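Long-range contacts in effector protein HopAB2 (Pseudomonas syringae pv. tomato, PDB 3HGL), which is recognised by the tomato resistance protein Pto, eliciting the hypersensitive response, and suppresses programmed cell death and immunity in susceptible plants: residues His25-Leu30 against Gly73-Ala78; Asn32-Asp37 against His59-Asp64; Gln51-Met56 against Ser65-Glu70. All coordinates share one frame; numbering follows the deposited sequence.

Contact 1 (His25-Leu30 against Gly73-Ala78); sequences HTRNML and GALRRA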
loop_
_atom_site.group_PDB
_atom_site.type_symbol
_atom_site.label_atom_id
_atom_site.label_comp_id
_atom_site.label_asym_id
_atom_site.label_seq_id
_atom_site.Cartn_x
_atom_site.Cartn_y
_atom_site.Cartn_z
ATOM N N HIS A 25 7.928 3.972 5.307
ATOM C CA HIS A 25 8.546 3.639 4.025
ATOM C C HIS A 25 7.460 3.196 3.039
ATOM O O HIS A 25 7.504 3.527 1.857
ATOM C CB HIS A 25 9.585 2.520 4.204
ATOM C CG HIS A 25 10.150 2.000 2.914
ATOM N ND1 HIS A 25 9.573 0.963 2.211
ATOM C CD2 HIS A 25 11.224 2.392 2.188
ATOM C CE1 HIS A 25 10.267 0.738 1.110
ATOM N NE2 HIS A 25 11.273 1.592 1.071
ATOM N N THR A 26 6.473 2.458 3.533
ATOM C CA THR A 26 5.400 1.995 2.661
ATOM C C THR A 26 4.644 3.195 2.095
ATOM O O THR A 26 4.248 3.186 0.932
ATOM C CB THR A 26 4.425 1.069 3.411
ATOM O OG1 THR A 26 5.176 0.060 4.093
ATOM C CG2 THR A 26 3.462 0.393 2.428
ATOM N N ARG A 27 4.448 4.231 2.910
ATOM C CA ARG A 27 3.752 5.425 2.432
ATOM C C ARG A 27 4.513 6.042 1.260
ATOM O O ARG A 27 3.909 6.455 0.270
ATOM C CB ARG A 27 3.621 6.480 3.538
ATOM C CG ARG A 27 2.660 6.133 4.666
ATOM C CD ARG A 27 2.435 7.363 5.559
ATOM N NE ARG A 27 1.802 8.448 4.815
ATOM C CZ ARG A 27 1.928 9.737 5.119
ATOM N NH1 ARG A 27 2.667 10.104 6.153
ATOM N NH2 ARG A 27 1.316 10.663 4.389
ATOM N N ASN A 28 5.836 6.119 1.378
ATOM C CA ASN A 28 6.658 6.688 0.307
ATOM C C ASN A 28 6.539 5.894 -0.975
ATOM O O ASN A 28 6.396 6.462 -2.060
ATOM C CB ASN A 28 8.138 6.717 0.687
ATOM C CG ASN A 28 8.421 7.606 1.861
ATOM O OD1 ASN A 28 7.713 8.578 2.099
ATOM N ND2 ASN A 28 9.480 7.287 2.603
HETATM N N MSE A 29 6.625 4.573 -0.857
HETATM C CA MSE A 29 6.537 3.720 -2.036
HETATM C C MSE A 29 5.164 3.779 -2.679
HETATM O O MSE A 29 5.057 3.818 -3.905
HETATM C CB MSE A 29 6.873 2.270 -1.679
HETATM C CG MSE A 29 8.352 1.989 -1.488
HETATM SE SE MSE A 29 9.402 2.536 -3.015
HETATM C CE MSE A 29 9.910 4.269 -2.345
ATOM N N LEU A 30 4.114 3.780 -1.858
ATOM C CA LEU A 30 2.757 3.836 -2.391
ATOM C C LEU A 30 2.570 5.152 -3.137
ATOM O O LEU A 30 1.926 5.191 -4.182
ATOM C CB LEU A 30 1.715 3.711 -1.266
ATOM C CG LEU A 30 0.230 3.783 -1.680
ATOM C CD1 LEU A 30 -0.069 2.713 -2.728
ATOM C CD2 LEU A 30 -0.672 3.609 -0.437
ATOM N N GLY A 73 -4.877 6.883 2.679
ATOM C CA GLY A 73 -5.413 7.567 3.844
ATOM C C GLY A 73 -5.194 6.790 5.132
ATOM O O GLY A 73 -4.826 7.365 6.154
ATOM N N ALA A 74 -5.422 5.481 5.082
ATOM C CA ALA A 74 -5.245 4.626 6.249
ATOM C C ALA A 74 -3.789 4.631 6.714
ATOM O O ALA A 74 -3.518 4.633 7.918
ATOM C CB ALA A 74 -5.684 3.200 5.925
ATOM N N LEU A 75 -2.851 4.620 5.771
ATOM C CA LEU A 75 -1.435 4.630 6.133
ATOM C C LEU A 75 -1.039 5.956 6.775
ATOM O O LEU A 75 -0.296 5.982 7.756
ATOM C CB LEU A 75 -0.559 4.383 4.900
ATOM C CG LEU A 75 -0.509 2.943 4.377
ATOM C CD1 LEU A 75 0.266 2.903 3.066
ATOM C CD2 LEU A 75 0.145 2.041 5.417
ATOM N N ARG A 76 -1.539 7.052 6.216
ATOM C CA ARG A 76 -1.230 8.377 6.742
ATOM C C ARG A 76 -1.703 8.496 8.185
ATOM O O ARG A 76 -0.957 8.953 9.056
ATOM C CB ARG A 76 -1.890 9.466 5.892
ATOM C CG ARG A 76 -1.602 10.884 6.388
ATOM C CD ARG A 76 -2.219 11.956 5.496
ATOM N NE ARG A 76 -3.673 11.856 5.435
ATOM C CZ ARG A 76 -4.350 11.421 4.377
ATOM N NH1 ARG A 76 -3.702 11.045 3.280
ATOM N NH2 ARG A 76 -5.674 11.356 4.417
ATOM N N ARG A 77 -2.944 8.091 8.439
ATOM C CA ARG A 77 -3.482 8.161 9.792
ATOM C C ARG A 77 -2.735 7.215 10.730
ATOM O O ARG A 77 -2.484 7.557 11.884
ATOM C CB ARG A 77 -4.978 7.831 9.798
ATOM C CG ARG A 77 -5.866 8.945 9.249
ATOM C CD ARG A 77 -7.347 8.610 9.438
ATOM N NE ARG A 77 -7.786 7.513 8.578
ATOM C CZ ARG A 77 -7.985 7.625 7.268
ATOM N NH1 ARG A 77 -7.786 8.788 6.659
ATOM N NH2 ARG A 77 -8.378 6.570 6.565
ATOM N N ALA A 78 -2.364 6.036 10.234
ATOM C CA ALA A 78 -1.644 5.067 11.057
ATOM C C ALA A 78 -0.304 5.620 11.544
ATOM O O ALA A 78 0.039 5.498 12.722
ATOM C CB ALA A 78 -1.422 3.777 10.279
HETATM O O HOH W 1 -0.958 10.765 2.319
#
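Arg27 lays its side chain, from CG to NH2, along Leu75 and Arg76, from the helix 23-35 onto the helix 66-80. Its CB leaves the backbone to one side of the partner helix rather than straight at it, and the chain then turns in. Standing anti to the carbonyl carbon, Arg27 CG reaches Leu75 CB at 3.7 Å, the two side chains sliding past each other in opposite directions. CD comes next and lies against the carbonyl of Leu75. There the chain bends (chi3 63°), which carries Arg27 NE over the backbone of Arg76, 3.6 Å from Arg76 CA. The guanidinium thus has the Arg76 CA above one face, offset toward the rim, and Arg27 NH2 ends 3.5 Å from Arg76 CG.

The second arginine leads its own tip away. The two guanidinium planes stand 77° apart, and one water joins them, accepting from Arg27 NH2 at 3.1 Å and from Arg76 NH1 at 2.9 Å in the plane of each group. Arg27 NH2 and Arg76 NH1 lie 5.2 Å apart, and the shared water probably eases the repulsion of these like charges.

Beneath the two arginines the contact is greasy. Leu75 CD1 meets Leu30 CD2 at 3.7 Å, while CG2 of Thr26 touches the same CD1 more loosely. The hydroxyl of Thr26 is engaged by Glu45 and by the carbonyl of Asp22, leaving its methyl to the leucine.

The pairing belongs to the helical region that interacts with Pto. The segments 25-30 and 73-78 run roughly antiparallel, their axes 150° apart in direction and 9.9 Å at closest approach. Val13 of helix 5-18 packs on Leu75; from helix 66-80 itself, Leu71 touches Leu30, and Val79 and His80 touch Arg27.

Contact 2 (Asn32-Asp37 against His59-Asp64); sequences NAMNGD and HGISRD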
loop_
_atom_site.group_PDB
_atom_site.type_symbol
_atom_site.label_atom_id
_atom_site.label_comp_id
_atom_site.label_asym_id
_atom_site.label_seq_id
_atom_site.Cartn_x
_atom_site.Cartn_y
_atom_site.Cartn_z
ATOM N N ASN A 32 4.907 6.861 -4.660
ATOM C CA ASN A 32 5.639 6.700 -5.924
ATOM C C ASN A 32 4.814 5.889 -6.919
ATOM O O ASN A 32 4.671 6.272 -8.084
ATOM C CB ASN A 32 6.957 5.960 -5.697
ATOM C CG ASN A 32 8.055 6.860 -5.174
ATOM O OD1 ASN A 32 7.815 7.999 -4.786
ATOM N ND2 ASN A 32 9.275 6.342 -5.160
ATOM N N ALA A 33 4.281 4.762 -6.457
ATOM C CA ALA A 33 3.488 3.893 -7.322
ATOM C C ALA A 33 2.290 4.622 -7.908
ATOM O O ALA A 33 2.026 4.532 -9.110
ATOM C CB ALA A 33 3.020 2.666 -6.548
HETATM N N MSE A 34 1.565 5.345 -7.056
HETATM C CA MSE A 34 0.392 6.073 -7.513
HETATM C C MSE A 34 0.717 7.227 -8.455
HETATM O O MSE A 34 -0.166 7.718 -9.155
HETATM C CB MSE A 34 -0.433 6.552 -6.314
HETATM C CG MSE A 34 -1.108 5.375 -5.601
HETATM SE SE MSE A 34 -2.016 5.792 -3.952
HETATM C CE MSE A 34 -3.633 6.538 -4.707
ATOM N N ASN A 35 1.977 7.656 -8.471
ATOM C CA ASN A 35 2.399 8.722 -9.377
ATOM C C ASN A 35 2.984 8.116 -10.650
ATOM O O ASN A 35 3.328 8.831 -11.593
ATOM C CB ASN A 35 3.458 9.625 -8.731
ATOM C CG ASN A 35 2.860 10.635 -7.773
ATOM O OD1 ASN A 35 1.749 11.113 -7.980
ATOM N ND2 ASN A 35 3.606 10.978 -6.729
ATOM N N GLY A 36 3.093 6.791 -10.671
ATOM C CA GLY A 36 3.656 6.131 -11.827
ATOM C C GLY A 36 5.171 6.218 -11.840
ATOM O O GLY A 36 5.794 6.055 -12.893
ATOM N N ASP A 37 5.768 6.497 -10.682
ATOM C CA ASP A 37 7.222 6.564 -10.579
ATOM C C ASP A 37 7.736 5.142 -10.405
ATOM O O ASP A 37 6.991 4.255 -9.982
ATOM C CB ASP A 37 7.669 7.381 -9.357
ATOM C CG ASP A 37 7.247 8.840 -9.425
ATOM O OD1 ASP A 37 7.283 9.432 -10.520
ATOM O OD2 ASP A 37 6.898 9.403 -8.368
ATOM N N HIS A 59 0.889 -3.963 -14.064
ATOM C CA HIS A 59 0.350 -2.608 -14.098
ATOM C C HIS A 59 0.688 -1.629 -12.979
ATOM O O HIS A 59 0.452 -0.427 -13.125
ATOM C CB HIS A 59 -1.170 -2.684 -14.225
ATOM C CG HIS A 59 -1.632 -3.461 -15.418
ATOM N ND1 HIS A 59 -1.708 -4.838 -15.426
ATOM C CD2 HIS A 59 -2.016 -3.056 -16.652
ATOM C CE1 HIS A 59 -2.119 -5.246 -16.615
ATOM N NE2 HIS A 59 -2.313 -4.185 -17.377
ATOM N N GLY A 60 1.224 -2.125 -11.872
ATOM C CA GLY A 60 1.539 -1.241 -10.763
ATOM C C GLY A 60 0.265 -0.929 -9.999
ATOM O O GLY A 60 -0.662 -1.739 -9.997
ATOM N N ILE A 61 0.209 0.243 -9.367
ATOM C CA ILE A 61 -0.960 0.652 -8.591
ATOM C C ILE A 61 -1.511 2.000 -9.079
ATOM O O ILE A 61 -0.822 3.014 -9.048
ATOM C CB ILE A 61 -0.597 0.750 -7.093
ATOM C CG1 ILE A 61 -0.115 -0.615 -6.585
ATOM C CG2 ILE A 61 -1.804 1.213 -6.287
ATOM C CD1 ILE A 61 0.384 -0.590 -5.148
ATOM N N SER A 62 -2.767 1.998 -9.513
ATOM C CA SER A 62 -3.409 3.199 -10.043
ATOM C C SER A 62 -3.732 4.292 -9.029
ATOM O O SER A 62 -4.223 4.017 -7.939
ATOM C CB SER A 62 -4.698 2.816 -10.768
ATOM O OG SER A 62 -5.439 3.975 -11.107
ATOM N N ARG A 63 -3.476 5.541 -9.405
ATOM C CA ARG A 63 -3.780 6.651 -8.515
ATOM C C ARG A 63 -5.297 6.787 -8.394
ATOM O O ARG A 63 -5.792 7.445 -7.483
ATOM C CB ARG A 63 -3.168 7.960 -9.033
ATOM C CG ARG A 63 -3.773 8.500 -10.311
ATOM C CD ARG A 63 -3.181 9.870 -10.644
ATOM N NE ARG A 63 -3.750 10.424 -11.868
ATOM C CZ ARG A 63 -3.376 11.574 -12.420
ATOM N NH1 ARG A 63 -2.423 12.308 -11.859
ATOM N NH2 ARG A 63 -3.950 11.986 -13.540
ATOM N N ASP A 64 -6.030 6.160 -9.312
ATOM C CA ASP A 64 -7.489 6.214 -9.277
ATOM C C ASP A 64 -8.099 4.992 -8.585
ATOM O O ASP A 64 -9.313 4.915 -8.411
ATOM C CB ASP A 64 -8.067 6.328 -10.691
ATOM C CG ASP A 64 -7.629 7.594 -11.404
ATOM O OD1 ASP A 64 -7.583 8.665 -10.763
ATOM O OD2 ASP A 64 -7.339 7.522 -12.616
HETATM O O HOH W 2 2.165 2.049 -10.183
#
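Met34, a selenomethionine here, pushes its side chain along the backbone of Ser62 and Arg63, and this is the close-packed half of the contact. Met34 CB lies 4.0 Å from Arg63 CA, and its CG passes near the Ser62 carbonyl. The chain runs out from CB and bends only at its end (chi3 79°), which swings Met34 CE to 3.6 Å from Arg63 O. Arg63 CB in turn sits against Met34 O at 3.0 Å. Beside them, Ala33 CB meets Ile61 CB at 4.1 Å, and Ala33 O and Ile61 O come within 3.2 Å of each other, two acceptors that cannot bond directly. Ala68, Ile69 and Arg72 of helix 66-80 also touch Met34, and Ile61 shares Ala68 with it.

The other side is wetter and looser. A water bridges the backbones, donating to Ala33 O at 2.7 Å and accepting from Ile61 N at 2.8 Å. Beyond its CB, Arg63 runs extended from CG to NE, away from the helix and toward solvent.

Helix 23-35 ends here in a Schellman motif: Gly36 takes positive phi, its N bonds back to Ala33 O, and Asp37 N to Asn32 O. In the partner segment, Ser62 OG accepts from Asp64 N, an ST turn. A helix C-terminus thus packs against the connection leading into helix 66-80.

Contact 3 (Gln51-Met56 against Ser65-Glu70); sequences QHFPNM and SELAIE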
loop_
_atom_site.group_PDB
_atom_site.type_symbol
_atom_site.label_atom_id
_atom_site.label_comp_id
_atom_site.label_asym_id
_atom_site.label_seq_id
_atom_site.Cartn_x
_atom_site.Cartn_y
_atom_site.Cartn_z
ATOM N N GLN A 51 -0.907 -9.586 -2.816
ATOM C CA GLN A 51 -2.130 -10.241 -2.345
ATOM C C GLN A 51 -3.360 -9.341 -2.505
ATOM O O GLN A 51 -4.484 -9.826 -2.665
ATOM C CB GLN A 51 -1.997 -10.601 -0.862
ATOM C CG GLN A 51 -0.988 -11.683 -0.552
ATOM C CD GLN A 51 -0.695 -11.796 0.935
ATOM O OE1 GLN A 51 -1.446 -11.288 1.774
ATOM N NE2 GLN A 51 0.397 -12.475 1.269
ATOM N N HIS A 52 -3.133 -8.032 -2.462
ATOM C CA HIS A 52 -4.207 -7.041 -2.537
ATOM C C HIS A 52 -4.350 -6.311 -3.870
ATOM O O HIS A 52 -5.396 -5.738 -4.157
ATOM C CB HIS A 52 -4.008 -6.038 -1.398
ATOM C CG HIS A 52 -3.982 -6.682 -0.046
ATOM N ND1 HIS A 52 -5.125 -7.103 0.595
ATOM C CD2 HIS A 52 -2.949 -7.051 0.749
ATOM C CE1 HIS A 52 -4.801 -7.706 1.724
ATOM N NE2 HIS A 52 -3.485 -7.689 1.841
ATOM N N PHE A 53 -3.293 -6.327 -4.672
ATOM C CA PHE A 53 -3.296 -5.689 -5.985
ATOM C C PHE A 53 -2.772 -6.779 -6.928
ATOM O O PHE A 53 -1.614 -6.763 -7.334
ATOM C CB PHE A 53 -2.372 -4.462 -5.959
ATOM C CG PHE A 53 -2.838 -3.371 -5.020
ATOM C CD1 PHE A 53 -3.855 -2.496 -5.396
ATOM C CD2 PHE A 53 -2.281 -3.237 -3.749
ATOM C CE1 PHE A 53 -4.314 -1.504 -4.518
ATOM C CE2 PHE A 53 -2.734 -2.249 -2.863
ATOM C CZ PHE A 53 -3.751 -1.382 -3.251
ATOM N N PRO A 54 -3.636 -7.752 -7.267
ATOM C CA PRO A 54 -3.348 -8.898 -8.139
ATOM C C PRO A 54 -2.808 -8.612 -9.538
ATOM O O PRO A 54 -2.185 -9.480 -10.146
ATOM C CB PRO A 54 -4.678 -9.652 -8.165
ATOM C CG PRO A 54 -5.678 -8.563 -8.031
ATOM C CD PRO A 54 -5.074 -7.699 -6.948
ATOM N N ASN A 55 -3.041 -7.406 -10.046
ATOM C CA ASN A 55 -2.561 -7.034 -11.375
ATOM C C ASN A 55 -1.359 -6.094 -11.280
ATOM O O ASN A 55 -0.874 -5.580 -12.286
ATOM C CB ASN A 55 -3.692 -6.369 -12.165
ATOM C CG ASN A 55 -4.763 -7.359 -12.593
ATOM O OD1 ASN A 55 -5.946 -7.021 -12.674
ATOM N ND2 ASN A 55 -4.348 -8.588 -12.887
HETATM N N MSE A 56 -0.875 -5.893 -10.058
HETATM C CA MSE A 56 0.254 -4.999 -9.808
HETATM C C MSE A 56 1.583 -5.353 -10.488
HETATM O O MSE A 56 2.314 -4.462 -10.927
HETATM C CB MSE A 56 0.466 -4.854 -8.298
HETATM C CG MSE A 56 1.651 -3.993 -7.908
HETATM SE SE MSE A 56 3.294 -4.994 -7.786
HETATM C CE MSE A 56 3.739 -4.576 -5.948
ATOM N N SER A 65 -7.263 4.033 -8.199
ATOM C CA SER A 65 -7.762 2.837 -7.524
ATOM C C SER A 65 -8.442 3.203 -6.210
ATOM O O SER A 65 -7.854 3.880 -5.365
ATOM C CB SER A 65 -6.621 1.863 -7.232
ATOM O OG SER A 65 -7.047 0.891 -6.290
ATOM N N GLU A 66 -9.677 2.746 -6.033
ATOM C CA GLU A 66 -10.423 3.042 -4.814
ATOM C C GLU A 66 -9.703 2.466 -3.596
ATOM O O GLU A 66 -9.652 3.094 -2.538
ATOM C CB GLU A 66 -11.833 2.452 -4.899
ATOM C CG GLU A 66 -12.807 3.013 -3.871
ATOM C CD GLU A 66 -14.127 2.260 -3.855
ATOM O OE1 GLU A 66 -14.659 1.969 -4.947
ATOM O OE2 GLU A 66 -14.639 1.964 -2.754
ATOM N N LEU A 67 -9.148 1.268 -3.747
ATOM C CA LEU A 67 -8.437 0.629 -2.646
ATOM C C LEU A 67 -7.152 1.390 -2.320
ATOM O O LEU A 67 -6.850 1.631 -1.153
ATOM C CB LEU A 67 -8.109 -0.828 -2.996
ATOM C CG LEU A 67 -7.350 -1.637 -1.935
ATOM C CD1 LEU A 67 -8.143 -1.658 -0.626
ATOM C CD2 LEU A 67 -7.129 -3.061 -2.442
ATOM N N ALA A 68 -6.403 1.763 -3.353
ATOM C CA ALA A 68 -5.151 2.504 -3.168
ATOM C C ALA A 68 -5.414 3.831 -2.455
ATOM O O ALA A 68 -4.681 4.216 -1.541
ATOM C CB ALA A 68 -4.490 2.764 -4.518
ATOM N N ILE A 69 -6.460 4.532 -2.886
ATOM C CA ILE A 69 -6.822 5.808 -2.280
ATOM C C ILE A 69 -7.118 5.632 -0.793
ATOM O O ILE A 69 -6.631 6.400 0.033
ATOM C CB ILE A 69 -8.053 6.422 -2.998
ATOM C CG1 ILE A 69 -7.652 6.845 -4.419
ATOM C CG2 ILE A 69 -8.596 7.622 -2.204
ATOM C CD1 ILE A 69 -8.812 7.310 -5.282
ATOM N N GLU A 70 -7.910 4.619 -0.449
ATOM C CA GLU A 70 -8.238 4.363 0.952
ATOM C C GLU A 70 -6.997 3.921 1.720
ATOM O O GLU A 70 -6.811 4.274 2.885
ATOM C CB GLU A 70 -9.324 3.287 1.065
ATOM C CG GLU A 70 -10.688 3.716 0.541
ATOM C CD GLU A 70 -11.190 5.003 1.187
ATOM O OE1 GLU A 70 -10.975 5.195 2.402
ATOM O OE2 GLU A 70 -11.811 5.819 0.478
#
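Phe53 and Leu67 cross obliquely, the aromatic ring reaching in from the turn that follows the helix 43-52. CG of Phe53 is anti to the carbonyl carbon (chi1 -64°), which brings the far end of the ring round to segment 65-70 although its CB bond is directed to one side of that segment. Phe53 CZ lies 3.8 Å from Leu67 CG, and Phe53 CE1 is the same distance from Leu67 CD2. Leu67 answers with CG anti to its own backbone N (chi1 180°), a setting that also puts Leu67 CD2 3.6 Å from His52 O. The His52 ring heads elsewhere, bonding Gln15 through NE2 and meeting His8.

At the edge of the Phe53 ring, near its plane, sit Ser65 OG and Ala68 N, each 4.0 Å from Phe53 CE1. These two polar atoms are already paired: at the N-cap, Ser65 OG accepts from Ala68 N at 3.1 Å in a nearly straight bond (171°). Ile61 lies against both Phe53 and Ala68.

Chemically, then, the contact is held by dispersion between ring and aliphatic carbons; the capping bond pairs the Ala68 N-H with Ser65 OG, and both sit at the edge of the apolar ring.

How the contacts relate
Helix 66-80 serves both contact 1 and contact 3, whose centres are about 13 Å apart on opposite sides of the chain's centre. Contact 2 joins the end of helix 23-35 to the loop leading into helix 66-80, its centre about 10 Å from that of contact 3. Ile61 and Ala68 make the main junction: Ile61 CG2 is 3.6 Å from Ala68 CB, while Met34 CE comes within 3.9 Å of Ala68 CB. Toward contact 1, Leu30 CD1 meets Ile61 CD1 at 4.1 Å. Along the chain, contacts 2 and 3 interleave, and contact 1 spans both. Together they join parts of one small helical domain, the region that interacts with Pto.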